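Local coordinates for BSU-2 beta-lactamase (Bacillus subtilis, PDB 6W5E), which probably hydrolyses the amide bond of the beta-lactam ring of beta-lactam antibiotics, as a class D serine beta-lactamase, at residues I170-Q175 and L224-G229. Sequence-based numbering, arbitrary orientation.
Sequences ISPLEQ and LGWFVG
Gln175 NE2 lies over one face of the Trp226 indole and is hydrogen-bonded to Thr77 OG1. It sits 3.5 Å above the ring plane, displaced toward the rim, and its closest ring atom is Trp226 CZ3 at 3.6 Å. The amide is tilted by 51° against the indole, so the two groups do not stack flat. A bend in the Gln175 chain at chi2 (-112°) carries the amide over the ring, while Gln175 CG also touches Trp226 CZ3 at 3.8 Å. The other end of the amide, Gln175 OE1, lies 4.2 Å from Val228 CG2, a loose contact.

The rim of the indole meets the start of helix 172-184. Ile170 O approaches Trp226 CH2 to 3.7 Å near the ring plane. Pro172 reaches the same end of the ring, with its CG 4.0 Å from Trp226 CZ3. Trp226 NE1 donates to Thr73 O, which ties the pyrrole side to the loop that carries Thr73 and Thr77.

Ser171 and Glu174 close this helix start as a capping box. Glu174 N donates to Ser171 OG, and Ser171 N returns a nearly straight bond of 2.9 Å to Glu174 OE1. Glu174 OE2 also forms a salt bridge with Arg71.

The contact joins the helix to strand 225-233 of the antiparallel sheet in the penicillin-binding transpeptidase fold. Thr77 belongs to the Ser-Thr-Phe-Lys motif of class D enzymes, whose lysine is the carboxylated Lys79. Trp226 also pairs through its backbone with Gly216 of the Lys-Thr-Gly motif.

No hydrogen bond crosses between the two segments. The buried amide nitrogen instead has Thr77 as its polar partner and the indole face beneath it, a combination that probably limits rotation of the amide and links this packing to the active-site motif.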
# COMPACT_ATOMS: atom_id res chain seq x y z
N ILE A 170 2.48 11.35 3.49
CA ILE A 170 2.29 10.48 4.65
C ILE A 170 3.64 9.85 4.95
O ILE A 170 4.39 9.49 4.04
CB ILE A 170 1.19 9.44 4.38
CG1 ILE A 170 0.90 8.61 5.64
CG2 ILE A 170 1.54 8.56 3.17
CD1 ILE A 170 -0.27 7.67 5.50
N SER A 171 3.97 9.74 6.24
CA SER A 171 5.27 9.14 6.55
C SER A 171 5.16 7.62 6.52
O SER A 171 4.07 7.06 6.66
CB SER A 171 5.75 9.59 7.92
OG SER A 171 5.06 8.90 8.95
N PRO A 172 6.29 6.93 6.34
CA PRO A 172 6.25 5.46 6.43
C PRO A 172 5.67 4.95 7.74
O PRO A 172 4.90 3.98 7.73
CB PRO A 172 7.72 5.08 6.21
CG PRO A 172 8.22 6.14 5.28
CD PRO A 172 7.56 7.41 5.76
N LEU A 173 5.96 5.61 8.87
CA LEU A 173 5.37 5.18 10.14
C LEU A 173 3.86 5.41 10.15
O LEU A 173 3.11 4.59 10.69
CB LEU A 173 6.05 5.89 11.31
CG LEU A 173 7.34 5.19 11.76
CD1 LEU A 173 8.18 6.08 12.67
CD2 LEU A 173 7.01 3.85 12.43
N GLU A 174 3.39 6.52 9.55
CA GLU A 174 1.95 6.75 9.46
C GLU A 174 1.27 5.71 8.57
O GLU A 174 0.14 5.29 8.85
CB GLU A 174 1.67 8.17 8.96
CG GLU A 174 1.94 9.26 10.00
CD GLU A 174 1.83 10.67 9.45
OE1 GLU A 174 2.24 10.91 8.29
OE2 GLU A 174 1.33 11.54 10.19
N GLN A 175 1.95 5.30 7.49
CA GLN A 175 1.44 4.20 6.68
C GLN A 175 1.32 2.92 7.50
O GLN A 175 0.32 2.20 7.39
CB GLN A 175 2.34 3.98 5.47
CG GLN A 175 2.20 5.03 4.37
CD GLN A 175 1.58 4.47 3.10
OE1 GLN A 175 0.70 3.62 3.14
NE2 GLN A 175 2.03 4.96 1.96
N LEU A 224 11.06 7.58 -6.27
CA LEU A 224 10.41 7.34 -5.00
C LEU A 224 9.65 6.03 -5.14
O LEU A 224 8.94 5.83 -6.13
CB LEU A 224 9.43 8.47 -4.69
CG LEU A 224 8.53 8.28 -3.47
CD1 LEU A 224 9.35 8.15 -2.21
CD2 LEU A 224 7.57 9.47 -3.38
N GLY A 225 9.79 5.15 -4.16
CA GLY A 225 9.21 3.82 -4.26
C GLY A 225 8.71 3.34 -2.92
O GLY A 225 9.29 3.63 -1.87
N TRP A 226 7.62 2.57 -2.96
CA TRP A 226 7.00 2.02 -1.77
C TRP A 226 6.61 0.57 -2.02
O TRP A 226 6.24 0.19 -3.14
CB TRP A 226 5.67 2.70 -1.48
CG TRP A 226 5.63 4.15 -1.11
CD1 TRP A 226 5.50 5.21 -1.95
CD2 TRP A 226 5.57 4.68 0.23
NE1 TRP A 226 5.41 6.38 -1.23
CE2 TRP A 226 5.45 6.08 0.11
CE3 TRP A 226 5.62 4.11 1.50
CZ2 TRP A 226 5.36 6.92 1.22
CZ3 TRP A 226 5.53 4.94 2.61
CH2 TRP A 226 5.42 6.33 2.46
N PHE A 227 6.62 -0.23 -0.96
CA PHE A 227 5.90 -1.50 -0.93
C PHE A 227 5.37 -1.67 0.49
O PHE A 227 6.15 -1.69 1.45
CB PHE A 227 6.79 -2.69 -1.34
CG PHE A 227 6.04 -4.00 -1.44
CD1 PHE A 227 4.99 -4.16 -2.35
CD2 PHE A 227 6.38 -5.07 -0.63
CE1 PHE A 227 4.31 -5.37 -2.44
CE2 PHE A 227 5.70 -6.28 -0.72
CZ PHE A 227 4.67 -6.42 -1.63
N VAL A 228 4.05 -1.73 0.63
CA VAL A 228 3.40 -1.72 1.93
C VAL A 228 2.38 -2.84 2.00
O VAL A 228 1.79 -3.21 0.98
CB VAL A 228 2.75 -0.34 2.23
CG1 VAL A 228 3.77 0.79 2.00
CG2 VAL A 228 1.52 -0.10 1.37
N GLY A 229 2.19 -3.39 3.18
CA GLY A 229 1.23 -4.48 3.27
C GLY A 229 1.41 -5.28 4.55
O GLY A 229 1.80 -4.75 5.58